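PDB 5M1T: MucR Phosphodiesterase from Pseudomonas aeruginosa, which belongs to the EAL-domain family and holds the ligand C2E together with two magnesium ions in a pocket at one end of its barrel-like domain. Local coordinates for residues L33-R38 with L86-L92; Q45-Q51 with E65-E71; A166-L170 with Y197-P202. All coordinates share one frame; numbering follows the deposited sequence.

Interaction 1: residues L33-R38 with L86-L92; sequences LLHDLR and LAEKTGL
L34 and L86 mark one end of the approach of helices 33-38 and 86-90, which run nearly at right angles (82°) with 11.4 Å between their axes. R38 and L92 mark the other end, just past the point where G91, with positive phi, leaves the helix. The contact is wholly apolar. L86 puts its CD2 branch against the first helix: CD2 lies 3.9 Å from L33 CG, and the same methyl rests on the backbone at L34 CA. L33 and L86 lie alongside each other, pointing opposite ways. One turn on, L37 CD2 touches A87 CB (4.0 Å) and L92 CD1 (3.7 Å) and also reaches the L86 methyl. With its CG swung away from the backbone N (chi1 -179°), the L37 side chain runs out toward the second segment, and L92 passes alongside it in the reverse sense. At the exposed border L34 CD1 touches T90 CG2 at 4.2 Å and also sits over one face of the R38 guanidinium. T90 turns its hydroxyl back into its own helix, OG1 donating to L86 O at 2.6 Å; T90 N reaches that oxygen from the opposite face of the carbonyl plane, so two donors grip it. L37 and A87 also pack on I96 and I93 of helix 93-113, while L33, D36 and L37 set helix 32-38 against W70 of strand 61-72, in the EAL domain's hairpin 46-55/61-72.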
loop_
_atom_site.group_PDB
_atom_site.type_symbol
_atom_site.label_atom_id
_atom_site.label_comp_id
_atom_site.label_asym_id
_atom_site.label_seq_id
_atom_site.Cartn_x
_atom_site.Cartn_y
_atom_site.Cartn_z
ATOM N N LEU A 33 16.595 1.381 -21.496
ATOM C CA LEU A 33 16.559 1.512 -20.048
ATOM C C LEU A 33 15.674 0.483 -19.385
ATOM O O LEU A 33 16.058 -0.092 -18.376
ATOM C CB LEU A 33 16.088 2.900 -19.636
ATOM C CG LEU A 33 16.268 3.195 -18.168
ATOM C CD1 LEU A 33 17.737 3.141 -17.789
ATOM C CD2 LEU A 33 15.676 4.567 -17.870
ATOM N N LEU A 34 14.500 0.257 -19.957
ATOM C CA LEU A 34 13.556 -0.748 -19.459
ATOM C C LEU A 34 14.137 -2.161 -19.484
ATOM O O LEU A 34 14.093 -2.872 -18.483
ATOM C CB LEU A 34 12.265 -0.690 -20.271
ATOM C CG LEU A 34 11.147 -1.697 -19.980
ATOM C CD1 LEU A 34 10.910 -1.890 -18.489
ATOM C CD2 LEU A 34 9.875 -1.233 -20.676
ATOM N N HIS A 35 14.688 -2.571 -20.615
ATOM C CA HIS A 35 15.316 -3.891 -20.700
ATOM C C HIS A 35 16.488 -4.018 -19.721
ATOM O O HIS A 35 16.621 -5.003 -18.983
ATOM C CB HIS A 35 15.822 -4.157 -22.118
ATOM C CG HIS A 35 14.751 -4.597 -23.044
ATOM N ND1 HIS A 35 14.903 -5.667 -23.893
ATOM C CD2 HIS A 35 13.484 -4.150 -23.214
ATOM C CE1 HIS A 35 13.782 -5.839 -24.580
ATOM N NE2 HIS A 35 12.907 -4.930 -24.186
ATOM N N ASP A 36 17.345 -3.017 -19.745
ATOM C CA ASP A 36 18.492 -2.987 -18.870
ATOM C C ASP A 36 18.070 -3.073 -17.389
ATOM O O ASP A 36 18.647 -3.863 -16.625
ATOM C CB ASP A 36 19.333 -1.740 -19.155
ATOM C CG ASP A 36 20.019 -1.789 -20.513
ATOM O OD1 ASP A 36 19.886 -2.790 -21.247
ATOM O OD2 ASP A 36 20.679 -0.787 -20.867
ATOM N N LEU A 37 17.059 -2.316 -16.978
ATOM C CA LEU A 37 16.664 -2.346 -15.569
ATOM C C LEU A 37 16.043 -3.680 -15.143
ATOM O O LEU A 37 16.304 -4.162 -14.028
ATOM C CB LEU A 37 15.718 -1.195 -15.217
ATOM C CG LEU A 37 15.256 -1.111 -13.748
ATOM C CD1 LEU A 37 16.424 -0.901 -12.808
ATOM C CD2 LEU A 37 14.240 0.007 -13.589
ATOM N N ARG A 38 15.239 -4.267 -16.028
ATOM C CA ARG A 38 14.672 -5.587 -15.808
ATOM C C ARG A 38 15.722 -6.601 -15.469
ATOM O O ARG A 38 15.477 -7.487 -14.662
ATOM C CB ARG A 38 14.006 -6.129 -17.057
ATOM C CG ARG A 38 12.619 -5.620 -17.386
ATOM C CD ARG A 38 12.008 -6.572 -18.400
ATOM N NE ARG A 38 11.284 -5.894 -19.460
ATOM C CZ ARG A 38 10.015 -5.488 -19.374
ATOM N NH1 ARG A 38 9.309 -5.661 -18.249
ATOM N NH2 ARG A 38 9.454 -4.893 -20.422
ATOM N N LEU A 86 10.766 4.856 -13.283
ATOM C CA LEU A 86 10.476 3.716 -14.144
ATOM C C LEU A 86 10.233 2.455 -13.317
ATOM O O LEU A 86 9.335 1.664 -13.610
ATOM C CB LEU A 86 11.634 3.484 -15.112
ATOM C CG LEU A 86 11.509 2.302 -16.068
ATOM C CD1 LEU A 86 10.296 2.534 -16.981
ATOM C CD2 LEU A 86 12.781 2.068 -16.904
ATOM N N ALA A 87 11.032 2.264 -12.274
ATOM C CA ALA A 87 10.833 1.125 -11.396
ATOM C C ALA A 87 9.494 1.186 -10.679
ATOM O O ALA A 87 8.821 0.149 -10.528
ATOM C CB ALA A 87 11.974 0.998 -10.397
ATOM N N GLU A 88 9.088 2.390 -10.258
ATOM C CA GLU A 88 7.792 2.579 -9.570
ATOM C C GLU A 88 6.642 2.257 -10.518
ATOM O O GLU A 88 5.783 1.430 -10.190
ATOM C CB GLU A 88 7.651 4.003 -9.017
ATOM C CG GLU A 88 6.394 4.265 -8.188
ATOM C CD GLU A 88 6.521 3.886 -6.705
ATOM O OE1 GLU A 88 7.376 2.988 -6.368
ATOM O OE2 GLU A 88 5.736 4.464 -5.883
ATOM N N LYS A 89 6.643 2.897 -11.690
ATOM C CA LYS A 89 5.602 2.711 -12.718
ATOM C C LYS A 89 5.439 1.257 -13.218
ATOM O O LYS A 89 4.333 0.804 -13.505
ATOM C CB LYS A 89 5.892 3.653 -13.901
ATOM C CG LYS A 89 4.993 3.447 -15.111
ATOM C CD LYS A 89 5.143 4.558 -16.165
ATOM C CE LYS A 89 6.424 4.421 -17.007
ATOM N NZ LYS A 89 6.848 5.679 -17.715
ATOM N N THR A 90 6.546 0.538 -13.331
ATOM C CA THR A 90 6.545 -0.839 -13.840
ATOM C C THR A 90 6.319 -1.883 -12.768
ATOM O O THR A 90 5.950 -3.002 -13.070
ATOM C CB THR A 90 7.881 -1.187 -14.509
ATOM O OG1 THR A 90 8.971 -0.866 -13.609
ATOM C CG2 THR A 90 8.017 -0.410 -15.839
ATOM N N GLY A 91 6.553 -1.522 -11.511
ATOM C CA GLY A 91 6.456 -2.485 -10.427
ATOM C C GLY A 91 7.749 -3.240 -10.193
ATOM O O GLY A 91 7.822 -4.056 -9.281
ATOM N N LEU A 92 8.785 -2.982 -10.987
ATOM C CA LEU A 92 10.126 -3.530 -10.697
ATOM C C LEU A 92 10.649 -3.096 -9.322
ATOM O O LEU A 92 11.493 -3.791 -8.744
ATOM C CB LEU A 92 11.134 -3.086 -11.743
ATOM C CG LEU A 92 11.071 -3.744 -13.082
ATOM C CD1 LEU A 92 12.009 -2.963 -13.981
ATOM C CD2 LEU A 92 11.468 -5.221 -13.006
#

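Interaction 2: residues Q45-Q51 with E65-E71. With MG (magnesium ion), chain D; C2E (9,9'-[(2R,3R,3aS,5S,7aR,9R,10R,10aS,12S,14aR)-3,5,10,12-tetrahydroxy-5,12-dioxidooctahydro-2H,7H-difuro[3,2-d:3',2'-j][1,3,7,9,2,8]tetraoxadiphosphacyclododecine-2,9-diyl]bis(2-amino-1,9-dihydro-6H-purin-6-one)), chain C.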
loop_
_atom_site.group_PDB
_atom_site.type_symbol
_atom_site.label_atom_id
_atom_site.label_comp_id
_atom_site.label_asym_id
_atom_site.label_seq_id
_atom_site.Cartn_x
_atom_site.Cartn_y
_atom_site.Cartn_z
ATOM N N GLN A 45 24.160 -5.750 -11.144
ATOM C CA GLN A 45 24.571 -4.411 -11.422
ATOM C C GLN A 45 24.096 -3.444 -10.334
ATOM O O GLN A 45 24.576 -2.306 -10.283
ATOM C CB GLN A 45 24.056 -4.027 -12.803
ATOM C CG GLN A 45 24.728 -4.819 -13.924
ATOM C CD GLN A 45 24.099 -4.516 -15.259
ATOM O OE1 GLN A 45 23.043 -3.893 -15.314
ATOM N NE2 GLN A 45 24.725 -4.950 -16.327
ATOM N N LEU A 46 23.171 -3.896 -9.472
ATOM C CA LEU A 46 22.649 -3.056 -8.390
ATOM C C LEU A 46 23.438 -3.219 -7.106
ATOM O O LEU A 46 23.674 -4.334 -6.640
ATOM C CB LEU A 46 21.150 -3.292 -8.142
ATOM C CG LEU A 46 20.188 -2.935 -9.271
ATOM C CD1 LEU A 46 18.725 -3.010 -8.814
ATOM C CD2 LEU A 46 20.491 -1.568 -9.854
ATOM N N VAL A 47 23.841 -2.082 -6.526
ATOM C CA VAL A 47 24.646 -2.064 -5.305
ATOM C C VAL A 47 24.117 -1.037 -4.313
ATOM O O VAL A 47 23.511 -0.043 -4.716
ATOM C CB VAL A 47 26.120 -1.733 -5.626
ATOM C CG1 VAL A 47 26.700 -2.778 -6.546
ATOM C CG2 VAL A 47 26.257 -0.356 -6.268
ATOM N N LEU A 48 24.357 -1.246 -3.024
ATOM C CA LEU A 48 24.028 -0.231 -2.026
ATOM C C LEU A 48 25.224 0.602 -1.647
ATOM O O LEU A 48 26.308 0.076 -1.366
ATOM C CB LEU A 48 23.461 -0.842 -0.760
ATOM C CG LEU A 48 22.056 -1.368 -0.830
ATOM C CD1 LEU A 48 21.618 -1.809 0.565
ATOM C CD2 LEU A 48 21.120 -0.296 -1.349
ATOM N N HIS A 49 25.013 1.915 -1.632
ATOM C CA HIS A 49 25.939 2.812 -0.964
ATOM C C HIS A 49 25.274 3.270 0.331
ATOM O O HIS A 49 24.053 3.205 0.483
ATOM C CB HIS A 49 26.294 3.970 -1.873
ATOM C CG HIS A 49 27.217 3.580 -2.986
ATOM N ND1 HIS A 49 27.952 4.495 -3.711
ATOM C CD2 HIS A 49 27.537 2.363 -3.485
ATOM C CE1 HIS A 49 28.655 3.862 -4.632
ATOM N NE2 HIS A 49 28.428 2.566 -4.510
ATOM N N TYR A 50 26.092 3.685 1.278
ATOM C CA TYR A 50 25.643 4.000 2.600
ATOM C C TYR A 50 26.169 5.373 2.931
ATOM O O TYR A 50 27.354 5.648 2.721
ATOM C CB TYR A 50 26.171 2.958 3.595
ATOM C CG TYR A 50 25.722 1.552 3.254
ATOM C CD1 TYR A 50 24.498 1.088 3.648
ATOM C CD2 TYR A 50 26.521 0.714 2.519
ATOM C CE1 TYR A 50 24.057 -0.184 3.309
ATOM C CE2 TYR A 50 26.095 -0.565 2.169
ATOM C CZ TYR A 50 24.865 -1.011 2.562
ATOM O OH TYR A 50 24.469 -2.288 2.232
ATOM N N GLN A 51 25.289 6.257 3.401
ATOM C CA GLN A 51 25.716 7.577 3.860
ATOM C C GLN A 51 25.603 7.734 5.388
ATOM O O GLN A 51 24.549 7.507 5.970
ATOM C CB GLN A 51 24.942 8.677 3.171
ATOM C CG GLN A 51 25.673 10.002 3.354
ATOM C CD GLN A 51 24.926 11.179 2.808
ATOM O OE1 GLN A 51 23.704 11.125 2.636
ATOM N NE2 GLN A 51 25.667 12.253 2.508
ATOM N N GLU A 65 22.213 5.828 5.997
ATOM C CA GLU A 65 21.105 5.633 5.082
ATOM C C GLU A 65 21.581 4.779 3.900
ATOM O O GLU A 65 22.586 5.095 3.282
ATOM C CB GLU A 65 20.560 6.982 4.577
ATOM C CG GLU A 65 19.367 6.823 3.665
ATOM C CD GLU A 65 18.724 8.153 3.222
ATOM O OE1 GLU A 65 19.233 9.238 3.594
ATOM O OE2 GLU A 65 17.701 8.096 2.508
ATOM N N ALA A 66 20.851 3.722 3.588
ATOM C CA ALA A 66 21.117 2.931 2.412
ATOM C C ALA A 66 20.579 3.634 1.181
ATOM O O ALA A 66 19.423 4.069 1.174
ATOM C CB ALA A 66 20.462 1.536 2.537
ATOM N N LEU A 67 21.417 3.727 0.155
ATOM C CA LEU A 67 21.114 4.439 -1.071
ATOM C C LEU A 67 21.502 3.588 -2.316
ATOM O O LEU A 67 22.653 3.180 -2.503
ATOM C CB LEU A 67 21.864 5.783 -1.092
ATOM C CG LEU A 67 21.411 6.835 -0.074
ATOM C CD1 LEU A 67 22.378 8.035 0.007
ATOM C CD2 LEU A 67 19.990 7.305 -0.398
ATOM N N LEU A 68 20.519 3.336 -3.166
ATOM C CA LEU A 68 20.693 2.434 -4.270
ATOM C C LEU A 68 21.491 3.105 -5.380
ATOM O O LEU A 68 21.305 4.297 -5.669
ATOM C CB LEU A 68 19.325 1.991 -4.782
ATOM C CG LEU A 68 19.252 0.903 -5.874
ATOM C CD1 LEU A 68 19.792 -0.406 -5.357
ATOM C CD2 LEU A 68 17.813 0.744 -6.368
ATOM N N ARG A 69 22.400 2.341 -5.982
ATOM C CA ARG A 69 23.132 2.777 -7.162
ATOM C C ARG A 69 23.078 1.676 -8.242
ATOM O O ARG A 69 22.890 0.484 -7.942
ATOM C CB ARG A 69 24.562 3.069 -6.792
ATOM C CG ARG A 69 24.716 4.162 -5.734
ATOM C CD ARG A 69 24.721 5.540 -6.382
ATOM N NE ARG A 69 24.767 6.642 -5.410
ATOM C CZ ARG A 69 23.738 7.106 -4.693
ATOM N NH1 ARG A 69 22.545 6.555 -4.768
ATOM N NH2 ARG A 69 23.911 8.125 -3.874
ATOM N N TRP A 70 23.231 2.067 -9.495
ATOM C CA TRP A 70 23.243 1.084 -10.573
ATOM C C TRP A 70 24.561 1.222 -11.345
ATOM O O TRP A 70 24.800 2.228 -12.014
ATOM C CB TRP A 70 21.989 1.285 -11.437
ATOM C CG TRP A 70 21.811 0.359 -12.613
ATOM C CD1 TRP A 70 22.528 -0.749 -12.914
ATOM C CD2 TRP A 70 20.804 0.476 -13.621
ATOM N NE1 TRP A 70 22.037 -1.333 -14.060
ATOM C CE2 TRP A 70 20.971 -0.597 -14.508
ATOM C CE3 TRP A 70 19.768 1.388 -13.848
ATOM C CZ2 TRP A 70 20.142 -0.788 -15.629
ATOM C CZ3 TRP A 70 18.929 1.190 -14.955
ATOM C CH2 TRP A 70 19.131 0.113 -15.831
ATOM N N GLU A 71 25.438 0.243 -11.188
ATOM C CA GLU A 71 26.668 0.185 -11.965
ATOM C C GLU A 71 26.345 -0.336 -13.346
ATOM O O GLU A 71 26.277 -1.536 -13.575
ATOM C CB GLU A 71 27.700 -0.752 -11.342
ATOM C CG GLU A 71 28.110 -0.382 -9.940
ATOM C CD GLU A 71 29.032 -1.421 -9.322
ATOM O OE1 GLU A 71 28.949 -2.631 -9.708
ATOM O OE2 GLU A 71 29.842 -1.012 -8.465
HETATM MG MG MG D . 15.703 9.007 2.549
HETATM P P1 C2E C . 16.576 10.724 -0.239
HETATM O O2P C2E C . 15.850 9.697 0.584
HETATM O O1P C2E C . 16.275 12.166 0.114
HETATM O "O5'" C2E C . 18.137 10.437 -0.078
HETATM C "C5'" C2E C . 19.054 11.493 0.104
HETATM C "C4'" C2E C . 19.616 11.960 -1.220
HETATM O "O4'" C2E C . 20.386 13.154 -0.985
HETATM C "C3'" C2E C . 20.571 10.952 -1.836
HETATM O "O3'" C2E C . 20.489 11.054 -3.257
HETATM C "C2'" C2E C . 21.939 11.422 -1.389
HETATM O "O2'" C2E C . 22.990 11.016 -2.267
HETATM C "C1'" C2E C . 21.719 12.927 -1.448
HETATM N N9 C2E C . 22.642 13.697 -0.615
HETATM C C8 C2E C . 23.048 13.402 0.631
HETATM N N7 C2E C . 23.893 14.355 1.081
HETATM C C5 C2E C . 24.016 15.278 0.116
HETATM C C6 C2E C . 24.749 16.537 -0.053
HETATM O O6 C2E C . 25.467 16.972 0.875
HETATM N N1 C2E C . 24.603 17.183 -1.221
HETATM C C2 C2E C . 23.824 16.712 -2.221
HETATM N N2 C2E C . 23.721 17.405 -3.378
HETATM N N3 C2E C . 23.118 15.571 -2.125
HETATM C C4 C2E C . 23.190 14.833 -1.001
HETATM P P11 C2E C . 20.368 9.733 -4.166
HETATM O O21 C2E C . 21.311 8.678 -3.611
HETATM O O11 C2E C . 20.743 10.081 -5.567
HETATM O O5A C2E C . 18.859 9.219 -4.042
HETATM C C5A C2E C . 17.803 10.087 -4.462
HETATM C C4A C2E C . 16.477 9.551 -3.970
HETATM O O4A C2E C . 16.254 8.232 -4.459
HETATM C C3A C2E C . 16.430 9.381 -2.474
HETATM O O3A C2E C . 16.175 10.599 -1.796
HETATM C C2A C2E C . 15.326 8.373 -2.292
HETATM O O2A C2E C . 14.045 8.979 -2.381
HETATM C C1A C2E C . 15.500 7.484 -3.498
HETATM N N91 C2E C . 16.199 6.224 -3.116
HETATM C C81 C2E C . 17.523 5.991 -3.000
HETATM N N71 C2E C . 17.757 4.694 -2.662
HETATM C C51 C2E C . 16.555 4.099 -2.563
HETATM C C61 C2E C . 16.056 2.752 -2.236
HETATM O O61 C2E C . 16.856 1.836 -1.946
HETATM N N11 C2E C . 14.726 2.554 -2.246
HETATM C C21 C2E C . 13.859 3.548 -2.539
HETATM N N21 C2E C . 12.538 3.293 -2.535
HETATM N N31 C2E C . 14.238 4.806 -2.847
HETATM C C41 C2E C . 15.548 5.112 -2.858
HETATM O O HOH W 1 17.078 10.600 3.058
#
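H49 lays one face of its imidazole under the aliphatic part of R69, whose CG stands 3.8 Å from the ring centroid in a CH-pi contact. The R69 chain bends at chi2 (-85°) and carries the guanidinium on to C2E, where NH1 and NH2 both donate to O21, each at 2.7 Å; NH1 also bonds L68 O, a second anchor that limits the group's rotation. H49 and R69 share a face with Q51, E65 and L67. Farther along it, extended E65 binds magnesium through OE2 at 2.2 Å, and C2E O2P joins the same ion; a water and N124, E156 and D186 complete the site, and K207 and Q263 hold E65 OE1. L67 lines the pocket with its methyls, and L68 N donates almost straight to C2E N71 (3.1 Å). Strands 46-55 and 61-72 form a beta hairpin, in which paired N-H...O bonds link V47 with R69, H49 with L67 and Q51 with E65. At its open end, away from the turn, W70 NE1 donates to Q45 OE1 at 3.0 Å, close to linear (176°) and within the indole plane. L46 CD2 meets W70 CB at 3.6 Å on the other face, where L48 CD1 touches A66 CB. That apolar face is backed by helix 93-113, with L68 on I96 and V100 and Y50 edge-to-face with W111; A66 pairs through its backbone with A122 of strand 120-124.

Interaction 3: residues A166-L170 with Y197-P202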
loop_
_atom_site.group_PDB
_atom_site.type_symbol
_atom_site.label_atom_id
_atom_site.label_comp_id
_atom_site.label_asym_id
_atom_site.label_seq_id
_atom_site.Cartn_x
_atom_site.Cartn_y
_atom_site.Cartn_z
ATOM N N ALA A 166 -3.621 9.356 5.674
ATOM C CA ALA A 166 -3.037 9.282 7.010
ATOM C C ALA A 166 -3.617 8.174 7.895
ATOM O O ALA A 166 -2.901 7.589 8.705
ATOM C CB ALA A 166 -3.149 10.619 7.710
ATOM N N ASP A 167 -4.906 7.894 7.758
ATOM C CA ASP A 167 -5.504 6.786 8.486
ATOM C C ASP A 167 -4.916 5.450 8.096
ATOM O O ASP A 167 -4.704 4.606 8.953
ATOM C CB ASP A 167 -7.020 6.768 8.326
ATOM C CG ASP A 167 -7.708 7.857 9.147
ATOM O OD1 ASP A 167 -7.225 8.261 10.233
ATOM O OD2 ASP A 167 -8.755 8.303 8.689
ATOM N N ALA A 168 -4.621 5.274 6.820
ATOM C CA ALA A 168 -3.997 4.035 6.342
ATOM C C ALA A 168 -2.532 3.991 6.727
ATOM O O ALA A 168 -2.018 2.935 7.102
ATOM C CB ALA A 168 -4.160 3.894 4.822
ATOM N N SER A 169 -1.850 5.136 6.647
ATOM C CA SER A 169 -0.445 5.202 7.060
ATOM C C SER A 169 -0.325 4.758 8.511
ATOM O O SER A 169 0.667 4.126 8.912
ATOM C CB SER A 169 0.128 6.618 6.934
ATOM O OG SER A 169 0.101 7.069 5.600
ATOM N N LEU A 170 -1.343 5.105 9.302
ATOM C CA LEU A 170 -1.310 4.864 10.746
ATOM C C LEU A 170 -1.365 3.376 11.037
ATOM O O LEU A 170 -0.608 2.869 11.851
ATOM C CB LEU A 170 -2.474 5.601 11.435
ATOM C CG LEU A 170 -2.344 5.955 12.915
ATOM C CD1 LEU A 170 -1.060 6.709 13.241
ATOM C CD2 LEU A 170 -3.531 6.815 13.352
ATOM N N TYR A 197 -2.188 14.386 12.760
ATOM C CA TYR A 197 -1.648 13.072 12.398
ATOM C C TYR A 197 -0.142 13.042 12.555
ATOM O O TYR A 197 0.434 11.976 12.783
ATOM C CB TYR A 197 -2.028 12.662 10.980
ATOM C CG TYR A 197 -3.423 12.171 10.874
ATOM C CD1 TYR A 197 -3.750 10.860 11.221
ATOM C CD2 TYR A 197 -4.426 13.011 10.407
ATOM C CE1 TYR A 197 -5.072 10.399 11.118
ATOM C CE2 TYR A 197 -5.741 12.588 10.294
ATOM C CZ TYR A 197 -6.070 11.289 10.650
ATOM O OH TYR A 197 -7.398 10.905 10.521
ATOM N N LEU A 198 0.512 14.188 12.441
ATOM C CA LEU A 198 1.942 14.211 12.676
ATOM C C LEU A 198 2.264 13.770 14.116
ATOM O O LEU A 198 3.258 13.086 14.349
ATOM C CB LEU A 198 2.509 15.588 12.363
ATOM C CG LEU A 198 4.004 15.698 12.123
ATOM C CD1 LEU A 198 4.519 14.599 11.192
ATOM C CD2 LEU A 198 4.318 17.074 11.567
ATOM N N LYS A 199 1.401 14.107 15.060
ATOM C CA LYS A 199 1.582 13.688 16.456
ATOM C C LYS A 199 1.157 12.206 16.646
ATOM O O LYS A 199 1.807 11.441 17.368
ATOM C CB LYS A 199 0.802 14.652 17.369
ATOM C CG LYS A 199 0.812 14.357 18.859
ATOM C CD LYS A 199 2.222 14.307 19.415
ATOM C CE LYS A 199 2.252 13.586 20.766
ATOM N NZ LYS A 199 3.654 13.257 21.133
ATOM N N ARG A 200 0.092 11.792 15.973
ATOM C CA ARG A 200 -0.404 10.431 16.123
ATOM C C ARG A 200 0.497 9.369 15.531
ATOM O O ARG A 200 0.528 8.283 16.048
ATOM C CB ARG A 200 -1.796 10.277 15.501
ATOM C CG ARG A 200 -2.882 10.818 16.401
ATOM C CD ARG A 200 -4.228 10.158 16.170
ATOM N NE ARG A 200 -5.268 11.010 16.771
ATOM C CZ ARG A 200 -6.513 11.147 16.314
ATOM N NH1 ARG A 200 -6.922 10.490 15.214
ATOM N NH2 ARG A 200 -7.341 11.967 16.966
ATOM N N LEU A 201 1.196 9.682 14.447
ATOM C CA LEU A 201 2.083 8.725 13.822
ATOM C C LEU A 201 3.228 8.356 14.771
ATOM O O LEU A 201 3.786 9.211 15.446
ATOM C CB LEU A 201 2.642 9.268 12.491
ATOM C CG LEU A 201 1.644 9.536 11.358
ATOM C CD1 LEU A 201 2.336 10.122 10.140
ATOM C CD2 LEU A 201 0.876 8.294 10.959
ATOM N N PRO A 202 3.583 7.071 14.821
ATOM C CA PRO A 202 4.690 6.601 15.679
ATOM C C PRO A 202 6.038 6.789 14.991
ATOM O O PRO A 202 6.843 5.851 14.909
ATOM C CB PRO A 202 4.386 5.106 15.866
ATOM C CG PRO A 202 3.658 4.729 14.619
ATOM C CD PRO A 202 2.957 5.966 14.079
#
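The Y197 ring takes the methyl of A166 over one face, CB lying 3.6 Å from the centroid and displaced toward the rim in a CH-pi contact. Two groups come in at the ring's edge: D167 OD1, and more distantly L170 CD2, 4.5 Å from Y197 CE1. The phenol donates from OH to D167 OD1 at 2.7 Å. It meets that oxygen from above the carboxylate plane, and carboxylate and ring are turned 70° apart. Y197 chi1 (-78°) lays the ring across the start of helix 166-178, so that the neighbouring residues A166 and D167 take its face and its hydroxyl end. In the EAL domain, built on a TIM-barrel-like fold, this joins two helices, 166-178 and 195-200, that flank the parallel strand 182-188 in sequence. Deeper in, the second helix ends and L201 is the first residue to leave helical geometry. Its CD2 presses on L170 CD1 at 3.4 Å, tighter than ordinary methyl packing, as the two leucines meet at a slant. L170 CD1 also touches R200 O at 3.6 Å, and P202 CD closes on the same methyl at 4.2 Å. S169 adds its CB to L201 CD2 while its OG bonds back to A162 O and D165 O. L201 and P202 carry the packing on to L173 of helix 166-178, and on the far flank L198 and K199 reach L236 of helix 220-236.

In the fold
Interactions 1 and 2 meet at the W70 indole; along the chain the strand pairing of 45-51 with 65-71 is nested inside the loop closed by 33-38 with 86-92. Interaction 2 is the buried one, built on backbone hydrogen bonds and a face of mixed character that reaches C2E and magnesium. Interaction 1, partly buried, relies on apolar packing, mostly of leucines, with no polar bond between its segments. Interaction 3, also partly buried, adds a tyrosine-aspartate hydrogen bond to its apolar packing. It holds other helices on the opposite side of the chain's centre from interaction 2, the centres of interactions 2 and 3 lying about 29 Å apart, and touches neither of the others.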